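Local coordinates for putative cell invasion protein with MAC/Perforin domain (PDB 3KK7) that is of unconfirmed function but belongs to the MACPF family of pore-forming proteins and may act in cell invasion, at residues E374-Y383 with L449-N460; I471-K481 with I492-F501. All blocks are in the same frame, centred on the assembly; numbering follows the deposited sequence.

Contact 1: residues E374-Y383 with L449-N460; sequences EPYIEIIKMY and LKIKADPNKTIN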
loop_
_atom_site.group_PDB
_atom_site.type_symbol
_atom_site.label_atom_id
_atom_site.label_comp_id
_atom_site.label_asym_id
_atom_site.label_seq_id
_atom_site.Cartn_x
_atom_site.Cartn_y
_atom_site.Cartn_z
ATOM N N GLU A 374 -22.844 -3.334 -0.941
ATOM C CA GLU A 374 -23.975 -2.965 -0.089
ATOM C C GLU A 374 -23.639 -3.291 1.353
ATOM O O GLU A 374 -23.233 -4.412 1.649
ATOM C CB GLU A 374 -25.250 -3.738 -0.478
ATOM C CG GLU A 374 -26.520 -3.406 0.378
ATOM C CD GLU A 374 -27.760 -4.241 0.001
ATOM O OE1 GLU A 374 -27.748 -4.889 -1.071
ATOM O OE2 GLU A 374 -28.737 -4.241 0.790
ATOM N N PRO A 375 -23.795 -2.313 2.252
ATOM C CA PRO A 375 -23.679 -2.623 3.668
ATOM C C PRO A 375 -24.957 -3.249 4.267
ATOM O O PRO A 375 -26.032 -3.156 3.692
ATOM C CB PRO A 375 -23.375 -1.269 4.297
ATOM C CG PRO A 375 -23.892 -0.298 3.369
ATOM C CD PRO A 375 -23.819 -0.864 2.013
ATOM N N TYR A 376 -24.809 -3.877 5.431
ATOM C CA TYR A 376 -25.900 -4.577 6.086
ATOM C C TYR A 376 -25.471 -4.986 7.478
ATOM O O TYR A 376 -24.296 -5.191 7.721
ATOM C CB TYR A 376 -26.289 -5.840 5.306
ATOM C CG TYR A 376 -25.176 -6.847 5.122
ATOM C CD1 TYR A 376 -24.942 -7.839 6.071
ATOM C CD2 TYR A 376 -24.373 -6.821 3.981
ATOM C CE1 TYR A 376 -23.917 -8.783 5.899
ATOM C CE2 TYR A 376 -23.350 -7.745 3.798
ATOM C CZ TYR A 376 -23.121 -8.723 4.761
ATOM O OH TYR A 376 -22.111 -9.635 4.565
ATOM N N ILE A 377 -26.433 -5.109 8.379
ATOM C CA ILE A 377 -26.189 -5.603 9.714
ATOM C C ILE A 377 -26.595 -7.062 9.733
ATOM O O ILE A 377 -27.688 -7.391 9.291
ATOM C CB ILE A 377 -27.030 -4.854 10.728
ATOM C CG1 ILE A 377 -26.632 -3.371 10.743
ATOM C CG2 ILE A 377 -26.862 -5.496 12.100
ATOM C CD1 ILE A 377 -27.431 -2.520 11.716
ATOM N N GLU A 378 -25.714 -7.935 10.214
ATOM C CA GLU A 378 -26.053 -9.341 10.404
ATOM C C GLU A 378 -26.031 -9.628 11.915
ATOM O O GLU A 378 -25.044 -9.310 12.599
ATOM C CB GLU A 378 -25.112 -10.270 9.622
ATOM C CG GLU A 378 -23.611 -10.140 9.964
ATOM C CD GLU A 378 -22.708 -10.996 9.083
ATOM O OE1 GLU A 378 -23.180 -12.068 8.643
ATOM O OE2 GLU A 378 -21.530 -10.606 8.840
ATOM N N ILE A 379 -27.138 -10.152 12.451
ATOM C CA ILE A 379 -27.217 -10.523 13.869
ATOM C C ILE A 379 -26.827 -11.996 13.937
ATOM O O ILE A 379 -27.575 -12.875 13.478
ATOM C CB ILE A 379 -28.637 -10.321 14.467
ATOM C CG1 ILE A 379 -29.104 -8.866 14.278
ATOM C CG2 ILE A 379 -28.644 -10.708 15.947
ATOM C CD1 ILE A 379 -30.602 -8.696 14.171
ATOM N N ILE A 380 -25.649 -12.266 14.481
ATOM C CA ILE A 380 -25.125 -13.613 14.484
ATOM C C ILE A 380 -24.529 -13.920 15.843
ATOM O O ILE A 380 -24.774 -13.204 16.797
ATOM C CB ILE A 380 -24.100 -13.800 13.339
ATOM C CG1 ILE A 380 -22.936 -12.806 13.474
ATOM C CG2 ILE A 380 -24.793 -13.633 11.990
ATOM C CD1 ILE A 380 -21.671 -13.212 12.725
ATOM N N LYS A 381 -23.759 -14.994 15.923
ATOM C CA LYS A 381 -23.223 -15.479 17.173
ATOM C C LYS A 381 -21.734 -15.177 17.273
ATOM O O LYS A 381 -21.005 -15.372 16.308
ATOM C CB LYS A 381 -23.477 -16.980 17.292
ATOM C CG LYS A 381 -24.934 -17.311 17.508
ATOM C CD LYS A 381 -25.190 -18.819 17.607
ATOM C CE LYS A 381 -26.639 -19.093 17.983
ATOM N NZ LYS A 381 -27.156 -20.383 17.466
HETATM N N MSE A 382 -21.307 -14.691 18.444
HETATM C CA MSE A 382 -19.899 -14.399 18.739
HETATM C C MSE A 382 -19.417 -15.322 19.846
HETATM O O MSE A 382 -20.048 -15.434 20.895
HETATM C CB MSE A 382 -19.726 -12.945 19.176
HETATM C CG MSE A 382 -18.292 -12.488 19.380
HETATM SE SE MSE A 382 -18.313 -10.753 20.284
HETATM C CE MSE A 382 -16.792 -10.958 21.527
ATOM N N TYR A 383 -18.303 -15.995 19.580
ATOM C CA TYR A 383 -17.732 -16.948 20.511
ATOM C C TYR A 383 -17.253 -16.216 21.747
ATOM O O TYR A 383 -16.649 -15.151 21.636
ATOM C CB TYR A 383 -16.564 -17.680 19.850
ATOM C CG TYR A 383 -15.920 -18.702 20.748
ATOM C CD1 TYR A 383 -16.592 -19.871 21.087
ATOM C CD2 TYR A 383 -14.650 -18.496 21.279
ATOM C CE1 TYR A 383 -16.017 -20.818 21.922
ATOM C CE2 TYR A 383 -14.067 -19.446 22.114
ATOM C CZ TYR A 383 -14.760 -20.606 22.426
ATOM O OH TYR A 383 -14.193 -21.556 23.241
ATOM N N LEU A 449 -30.874 -0.164 6.364
ATOM C CA LEU A 449 -30.254 -1.117 5.461
ATOM C C LEU A 449 -30.764 -2.524 5.776
ATOM O O LEU A 449 -31.477 -2.734 6.753
ATOM C CB LEU A 449 -28.726 -1.032 5.551
ATOM C CG LEU A 449 -28.003 -0.777 6.881
ATOM C CD1 LEU A 449 -28.377 -1.779 7.995
ATOM C CD2 LEU A 449 -26.485 -0.776 6.613
ATOM N N LYS A 450 -30.420 -3.473 4.912
ATOM C CA LYS A 450 -30.748 -4.870 5.119
ATOM C C LYS A 450 -30.216 -5.308 6.491
ATOM O O LYS A 450 -29.039 -5.160 6.775
ATOM C CB LYS A 450 -30.122 -5.719 3.999
ATOM C CG LYS A 450 -30.500 -7.219 3.972
ATOM C CD LYS A 450 -29.426 -8.114 3.272
ATOM C CE LYS A 450 -29.465 -8.089 1.725
ATOM N NZ LYS A 450 -28.321 -8.879 1.155
ATOM N N ILE A 451 -31.111 -5.780 7.351
ATOM C CA ILE A 451 -30.746 -6.421 8.603
ATOM C C ILE A 451 -31.163 -7.885 8.450
ATOM O O ILE A 451 -32.296 -8.186 8.020
ATOM C CB ILE A 451 -31.474 -5.797 9.819
ATOM C CG1 ILE A 451 -31.209 -4.295 9.879
ATOM C CG2 ILE A 451 -31.061 -6.492 11.116
ATOM C CD1 ILE A 451 -31.903 -3.608 11.015
ATOM N N LYS A 452 -30.244 -8.790 8.768
ATOM C CA LYS A 452 -30.529 -10.212 8.719
ATOM C C LYS A 452 -29.987 -10.863 9.972
ATOM O O LYS A 452 -29.206 -10.257 10.692
ATOM C CB LYS A 452 -29.940 -10.852 7.467
ATOM C CG LYS A 452 -28.528 -10.406 7.095
ATOM C CD LYS A 452 -27.770 -11.516 6.331
ATOM C CE LYS A 452 -27.023 -11.003 5.086
ATOM N NZ LYS A 452 -25.922 -11.933 4.661
ATOM N N ALA A 453 -30.460 -12.068 10.256
ATOM C CA ALA A 453 -29.997 -12.830 11.398
ATOM C C ALA A 453 -29.642 -14.209 10.894
ATOM O O ALA A 453 -30.124 -14.609 9.838
ATOM C CB ALA A 453 -31.073 -12.904 12.476
ATOM N N ASP A 454 -28.787 -14.925 11.624
ATOM C CA ASP A 454 -28.407 -16.269 11.224
ATOM C C ASP A 454 -27.833 -17.033 12.390
ATOM O O ASP A 454 -26.688 -16.838 12.742
ATOM C CB ASP A 454 -27.400 -16.231 10.077
ATOM C CG ASP A 454 -27.210 -17.593 9.412
ATOM O OD1 ASP A 454 -27.468 -18.650 10.036
ATOM O OD2 ASP A 454 -26.806 -17.599 8.235
ATOM N N PRO A 455 -28.617 -17.958 12.962
ATOM C CA PRO A 455 -28.162 -18.668 14.155
ATOM C C PRO A 455 -26.955 -19.580 13.931
ATOM O O PRO A 455 -26.277 -19.911 14.889
ATOM C CB PRO A 455 -29.393 -19.485 14.572
ATOM C CG PRO A 455 -30.157 -19.699 13.321
ATOM C CD PRO A 455 -29.852 -18.547 12.403
ATOM N N ASN A 456 -26.676 -19.973 12.693
ATOM C CA ASN A 456 -25.536 -20.847 12.423
ATOM C C ASN A 456 -24.247 -20.129 11.966
ATOM O O ASN A 456 -23.228 -20.782 11.722
ATOM C CB ASN A 456 -25.946 -21.935 11.424
ATOM C CG ASN A 456 -27.056 -22.843 11.962
ATOM O OD1 ASN A 456 -27.169 -23.055 13.173
ATOM N ND2 ASN A 456 -27.879 -23.380 11.059
ATOM N N LYS A 457 -24.275 -18.800 11.867
ATOM C CA LYS A 457 -23.066 -18.057 11.503
ATOM C C LYS A 457 -22.331 -17.634 12.774
ATOM O O LYS A 457 -22.906 -16.977 13.642
ATOM C CB LYS A 457 -23.389 -16.825 10.654
ATOM C CG LYS A 457 -22.336 -16.556 9.574
ATOM C CD LYS A 457 -22.355 -15.098 9.040
ATOM C CE LYS A 457 -21.535 -14.937 7.710
ATOM N NZ LYS A 457 -21.296 -13.515 7.243
ATOM N N THR A 458 -21.063 -18.012 12.894
ATOM C CA THR A 458 -20.245 -17.553 14.011
ATOM C C THR A 458 -19.222 -16.517 13.541
ATOM O O THR A 458 -18.821 -16.494 12.383
ATOM C CB THR A 458 -19.519 -18.725 14.701
ATOM O OG1 THR A 458 -18.700 -19.404 13.746
ATOM C CG2 THR A 458 -20.511 -19.708 15.314
ATOM N N ILE A 459 -18.823 -15.631 14.438
ATOM C CA ILE A 459 -17.703 -14.738 14.172
ATOM C C ILE A 459 -16.865 -14.735 15.436
ATOM O O ILE A 459 -17.388 -14.539 16.537
ATOM C CB ILE A 459 -18.164 -13.330 13.738
ATOM C CG1 ILE A 459 -16.971 -12.518 13.222
ATOM C CG2 ILE A 459 -18.898 -12.617 14.859
ATOM C CD1 ILE A 459 -17.357 -11.224 12.502
ATOM N N ASN A 460 -15.572 -15.011 15.283
ATOM C CA ASN A 460 -14.667 -15.149 16.430
ATOM C C ASN A 460 -13.501 -14.111 16.457
ATOM O O ASN A 460 -12.411 -14.362 15.930
ATOM C CB ASN A 460 -14.136 -16.577 16.470
ATOM C CG ASN A 460 -13.311 -16.852 17.704
ATOM O OD1 ASN A 460 -13.544 -16.266 18.776
ATOM N ND2 ASN A 460 -12.331 -17.746 17.566
#

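Contact 2: residues I471-K481 with I492-F501; sequences INNVDEKGMYK and IYNPTSMYCF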
loop_
_atom_site.group_PDB
_atom_site.type_symbol
_atom_site.label_atom_id
_atom_site.label_comp_id
_atom_site.label_asym_id
_atom_site.label_seq_id
_atom_site.Cartn_x
_atom_site.Cartn_y
_atom_site.Cartn_z
ATOM N N ILE A 471 -16.292 -3.382 18.651
ATOM C CA ILE A 471 -16.608 -2.102 19.273
ATOM C C ILE A 471 -17.578 -2.375 20.420
ATOM O O ILE A 471 -18.751 -2.718 20.200
ATOM C CB ILE A 471 -17.252 -1.087 18.313
ATOM C CG1 ILE A 471 -16.681 -1.161 16.897
ATOM C CG2 ILE A 471 -17.066 0.335 18.873
ATOM C CD1 ILE A 471 -17.514 -0.346 15.898
ATOM N N ASN A 472 -17.076 -2.248 21.645
ATOM C CA ASN A 472 -17.893 -2.483 22.845
ATOM C C ASN A 472 -18.862 -1.356 23.083
ATOM O O ASN A 472 -18.587 -0.212 22.723
ATOM C CB ASN A 472 -17.025 -2.581 24.095
ATOM C CG ASN A 472 -16.084 -3.752 24.071
ATOM O OD1 ASN A 472 -16.419 -4.828 23.564
ATOM N ND2 ASN A 472 -14.902 -3.567 24.654
ATOM N N ASN A 473 -19.984 -1.683 23.722
ATOM C CA ASN A 473 -20.934 -0.677 24.176
ATOM C C ASN A 473 -21.357 0.294 23.077
ATOM O O ASN A 473 -21.424 1.508 23.313
ATOM C CB ASN A 473 -20.325 0.108 25.340
ATOM C CG ASN A 473 -19.764 -0.792 26.408
ATOM O OD1 ASN A 473 -20.316 -1.855 26.677
ATOM N ND2 ASN A 473 -18.664 -0.379 27.027
ATOM N N VAL A 474 -21.621 -0.226 21.878
ATOM C CA VAL A 474 -22.087 0.632 20.798
ATOM C C VAL A 474 -23.476 1.066 21.169
ATOM O O VAL A 474 -24.283 0.247 21.598
ATOM C CB VAL A 474 -22.099 -0.049 19.437
ATOM C CG1 VAL A 474 -23.017 0.710 18.487
ATOM C CG2 VAL A 474 -20.682 -0.130 18.877
ATOM N N ASP A 475 -23.727 2.366 21.042
ATOM C CA ASP A 475 -25.001 2.962 21.422
ATOM C C ASP A 475 -25.247 4.171 20.527
ATOM O O ASP A 475 -24.680 5.251 20.713
ATOM C CB ASP A 475 -25.011 3.328 22.921
ATOM C CG ASP A 475 -26.312 4.038 23.376
ATOM O OD1 ASP A 475 -27.046 4.639 22.554
ATOM O OD2 ASP A 475 -26.570 4.011 24.595
ATOM N N GLU A 476 -26.118 3.959 19.549
ATOM C CA GLU A 476 -26.460 4.975 18.581
ATOM C C GLU A 476 -26.984 6.270 19.224
ATOM O O GLU A 476 -26.915 7.320 18.589
ATOM C CB GLU A 476 -27.479 4.415 17.589
ATOM C CG GLU A 476 -26.901 3.401 16.590
ATOM C CD GLU A 476 -26.597 2.030 17.180
ATOM O OE1 GLU A 476 -27.262 1.661 18.153
ATOM O OE2 GLU A 476 -25.681 1.324 16.674
ATOM N N LYS A 477 -27.477 6.204 20.470
ATOM C CA LYS A 477 -28.051 7.380 21.140
ATOM C C LYS A 477 -27.009 8.333 21.699
ATOM O O LYS A 477 -27.325 9.501 21.950
ATOM C CB LYS A 477 -28.987 7.000 22.302
ATOM C CG LYS A 477 -30.061 5.976 21.986
ATOM C CD LYS A 477 -31.167 5.989 23.052
ATOM C CE LYS A 477 -31.835 4.625 23.243
ATOM N NZ LYS A 477 -30.981 3.699 24.053
ATOM N N GLY A 478 -25.783 7.856 21.907
ATOM C CA GLY A 478 -24.786 8.631 22.655
ATOM C C GLY A 478 -23.761 9.400 21.841
ATOM O O GLY A 478 -22.593 9.464 22.229
HETATM N N MSE A 479 -24.178 10.037 20.750
HETATM C CA MSE A 479 -23.206 10.541 19.802
HETATM C C MSE A 479 -23.259 11.982 19.419
HETATM O O MSE A 479 -24.303 12.621 19.457
HETATM C CB MSE A 479 -23.289 9.695 18.563
HETATM C CG MSE A 479 -23.176 8.276 18.965
HETATM SE SE MSE A 479 -22.496 7.207 17.621
HETATM C CE MSE A 479 -20.661 7.822 17.405
ATOM N N TYR A 480 -22.084 12.471 19.051
ATOM C CA TYR A 480 -21.906 13.804 18.533
ATOM C C TYR A 480 -21.146 13.679 17.220
ATOM O O TYR A 480 -20.620 12.623 16.896
ATOM C CB TYR A 480 -21.103 14.660 19.512
ATOM C CG TYR A 480 -21.762 14.891 20.860
ATOM C CD1 TYR A 480 -22.536 16.016 21.097
ATOM C CD2 TYR A 480 -21.576 13.991 21.906
ATOM C CE1 TYR A 480 -23.118 16.235 22.342
ATOM C CE2 TYR A 480 -22.150 14.199 23.145
ATOM C CZ TYR A 480 -22.920 15.318 23.352
ATOM O OH TYR A 480 -23.484 15.512 24.578
ATOM N N LYS A 481 -21.089 14.765 16.468
ATOM C CA LYS A 481 -20.367 14.761 15.214
ATOM C C LYS A 481 -19.733 16.129 14.966
ATOM O O LYS A 481 -20.168 17.154 15.528
ATOM C CB LYS A 481 -21.315 14.407 14.064
ATOM C CG LYS A 481 -22.246 15.541 13.703
ATOM C CD LYS A 481 -23.336 15.148 12.727
ATOM C CE LYS A 481 -24.105 16.387 12.278
ATOM N NZ LYS A 481 -25.240 16.011 11.435
ATOM N N ILE A 492 -18.240 11.072 13.489
ATOM C CA ILE A 492 -19.328 10.817 14.426
ATOM C C ILE A 492 -18.746 9.960 15.542
ATOM O O ILE A 492 -18.248 8.865 15.296
ATOM C CB ILE A 492 -20.513 10.131 13.740
ATOM C CG1 ILE A 492 -20.887 10.939 12.495
ATOM C CG2 ILE A 492 -21.691 10.035 14.679
ATOM C CD1 ILE A 492 -22.243 10.593 11.886
ATOM N N TYR A 493 -18.779 10.486 16.762
ATOM C CA TYR A 493 -18.042 9.893 17.865
ATOM C C TYR A 493 -18.902 9.754 19.086
ATOM O O TYR A 493 -19.777 10.578 19.332
ATOM C CB TYR A 493 -16.798 10.728 18.204
ATOM C CG TYR A 493 -17.071 12.106 18.772
ATOM C CD1 TYR A 493 -17.365 13.176 17.932
ATOM C CD2 TYR A 493 -16.989 12.345 20.150
ATOM C CE1 TYR A 493 -17.583 14.446 18.438
ATOM C CE2 TYR A 493 -17.217 13.615 20.678
ATOM C CZ TYR A 493 -17.519 14.660 19.818
ATOM O OH TYR A 493 -17.761 15.915 20.328
ATOM N N ASN A 494 -18.640 8.680 19.825
ATOM C CA ASN A 494 -19.320 8.374 21.079
ATOM C C ASN A 494 -18.362 8.637 22.242
ATOM O O ASN A 494 -17.467 7.824 22.501
ATOM C CB ASN A 494 -19.765 6.916 21.080
ATOM C CG ASN A 494 -20.609 6.561 22.287
ATOM O OD1 ASN A 494 -20.273 6.897 23.427
ATOM N ND2 ASN A 494 -21.706 5.863 22.040
ATOM N N PRO A 495 -18.552 9.761 22.958
ATOM C CA PRO A 495 -17.602 10.138 23.983
ATOM C C PRO A 495 -17.771 9.391 25.315
ATOM O O PRO A 495 -17.050 9.704 26.256
ATOM C CB PRO A 495 -17.891 11.612 24.159
ATOM C CG PRO A 495 -19.369 11.663 24.044
ATOM C CD PRO A 495 -19.712 10.660 22.964
ATOM N N THR A 496 -18.690 8.426 25.399
ATOM C CA THR A 496 -18.737 7.510 26.534
ATOM C C THR A 496 -17.983 6.221 26.234
ATOM O O THR A 496 -17.258 5.725 27.092
ATOM C CB THR A 496 -20.150 7.115 26.884
ATOM O OG1 THR A 496 -21.007 8.254 26.764
ATOM C CG2 THR A 496 -20.208 6.555 28.300
ATOM N N SER A 497 -18.147 5.682 25.023
ATOM C CA SER A 497 -17.553 4.388 24.637
ATOM C C SER A 497 -16.256 4.490 23.809
ATOM O O SER A 497 -15.553 3.504 23.623
ATOM C CB SER A 497 -18.591 3.561 23.882
ATOM O OG SER A 497 -19.726 3.336 24.685
HETATM N N MSE A 498 -15.962 5.676 23.290
HETATM C CA MSE A 498 -14.665 5.977 22.664
HETATM C C MSE A 498 -14.516 5.366 21.293
HETATM O O MSE A 498 -13.413 5.038 20.858
HETATM C CB MSE A 498 -13.490 5.578 23.579
HETATM C CG MSE A 498 -13.654 6.071 25.045
HETATM SE SE MSE A 498 -14.257 7.954 25.204
HETATM C CE MSE A 498 -12.675 8.873 24.501
ATOM N N TYR A 499 -15.627 5.256 20.577
ATOM C CA TYR A 499 -15.574 4.792 19.201
ATOM C C TYR A 499 -16.105 5.890 18.305
ATOM O O TYR A 499 -16.773 6.813 18.778
ATOM C CB TYR A 499 -16.339 3.467 19.017
ATOM C CG TYR A 499 -17.826 3.573 19.154
ATOM C CD1 TYR A 499 -18.607 3.997 18.083
ATOM C CD2 TYR A 499 -18.470 3.234 20.353
ATOM C CE1 TYR A 499 -19.983 4.109 18.199
ATOM C CE2 TYR A 499 -19.865 3.331 20.467
ATOM C CZ TYR A 499 -20.605 3.777 19.380
ATOM O OH TYR A 499 -21.963 3.882 19.441
ATOM N N CYS A 500 -15.798 5.772 17.013
ATOM C CA CYS A 500 -16.115 6.789 16.055
ATOM C C CYS A 500 -16.220 6.259 14.612
ATOM O O CYS A 500 -15.323 5.551 14.130
ATOM C CB CYS A 500 -15.048 7.877 16.138
ATOM S SG CYS A 500 -15.040 9.041 14.750
ATOM N N PHE A 501 -17.316 6.620 13.931
ATOM C CA PHE A 501 -17.504 6.312 12.520
ATOM C C PHE A 501 -17.204 7.563 11.726
ATOM O O PHE A 501 -17.760 8.632 12.014
ATOM C CB PHE A 501 -18.930 5.843 12.191
ATOM C CG PHE A 501 -19.422 4.674 13.015
ATOM C CD1 PHE A 501 -18.591 3.628 13.361
ATOM C CD2 PHE A 501 -20.754 4.613 13.419
ATOM C CE1 PHE A 501 -19.066 2.538 14.121
ATOM C CE2 PHE A 501 -21.245 3.533 14.196
ATOM C CZ PHE A 501 -20.393 2.497 14.536
#

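Contact 1: residues E374-Y383 with L449-N460
Parallel strand pairing in the mixed sheet of the D2 domain joins 376-383 to 450-454 and then, past a corner, to 457-459. Ile377 N bonds to Lys450 O and Lys452 N to Ile377 O; Ile379 N follows with a straighter bond to Lys452 O (2.7 Å, 168°), and Asp454 N bonds to Ile379 O. A type I turn from Asp454 to Lys457, with Asp454 OD1 closing an Asx turn on Asn456 N and also bonded to Ser20 OG, breaks the partner strand. Pairing resumes as Lys381 N meets Lys457 O and Ile459 N meets Lys381 O. The two partner strands thus share one edge of 376-383, whose other edge is bonded to 392-401. Lys381 spans the corner: extended beyond CG, its outer carbons pass the Pro455 carbonyl oxygen, and NZ bonds to Pro455 O at 2.8 Å, 27° off the carbonyl plane. With an alanine here, the Pro455 carbonyl would probably lose its ammonium donor and the turn the chain laid against it. On the face carrying Glu378, Lys457 NZ reaches the syn lone pair of Glu378 OE1 at 2.8 Å, the side chains crossing at about a right angle; Lys407 and Asn401 hold OE2. Nearby, Lys452 NZ, its chain bent at chi3 (134°), makes an off-centre cation-pi contact with the Tyr376 ring, 4.5 Å from the centroid, and a salt bridge to Glu21. Helix 429-443 packs against Ile379 and Ala453 on the opposite face, where Ile379 CD1 meets Ile451 CG2 (3.8 Å) and Ile377 CG1 touches Leu449 CD1 (3.6 Å). Ile380, level with the corner, reaches CD1 to Ile459 CG2 at 3.5 Å.

Contact 2: residues I471-K481 with I492-F501
The backbones of 471-481 and 492-501 pair in antiparallel fashion at one end, where Tyr480 and Tyr493 form a hydrogen-bonded pair of the hairpin 480-484/489-494. Tyr480 N bonds to Tyr493 O (3.0 Å) and Tyr493 N to Tyr480 O; Lys481 and Ile492 make the next, non-hydrogen-bonded pair. Upstream, the chain leaves strand 468-472 and arches past the 494-499 turn, with a type I turn at Asp475-Gly478. Tyr499 lies against the arch. With CG between its backbone N and carbonyl carbon (chi1 69°), its ring lies between Val474 CG2 over one face, 4.1 Å from the centroid, and Asn494 CB over the opposite face. Its OH accepts the backbone N-H of Asp475 at 2.8 Å and 160°, a bond that ties the connecting chain to the tip of this aromatic side chain. The Met479 selenium makes an oblique Met-aromatic contact with the same ring, 5.1 Å from the centroid, and lies near its CE1. Ile471 sends CG2 against the CB end of Tyr499 and CD1 to the edge of the Phe501 ring, 3.7 Å from CE1. On the side of the hairpin bearing the paired tyrosines, Tyr480 CB rests 3.6 Å from Tyr493 CZ, while Pro495 CG comes to the edge of the Tyr480 ring. Lys525 O takes the Tyr493 hydroxyl. Asn494 OD1 closes an Asx turn with Thr496 N, in the carbonyl plane, and also accepts from Ser497 N, above it. Ser497 OG in turn donates to Asn473 O at 2.8 Å, tilted 30° from that carbonyl's plane.

Overall arrangement
From the N terminus, the chain enters contact 1 at 374-383, runs through the antiparallel strands 392-401 and 407-411 and helix 429-443, and returns at 449-460 to close a loop of 65 residues. Strand 468-472 then joins the same sheet beside 407-411, and contact 2 opens at its end. There the chain passes into the separate four-stranded sheet, and the 10 residues between 471-481 and 492-501 are the far end of the 480-484/489-494 hairpin. The loops are in series, neither nested nor crossed. The centres of contact 1 and contact 2 lie about 21 Å apart; contact 1 pairs 376-386 with 450-454 and 457-459 within the D2 sheet, whereas contact 2 links its last strand to the D3 sheet.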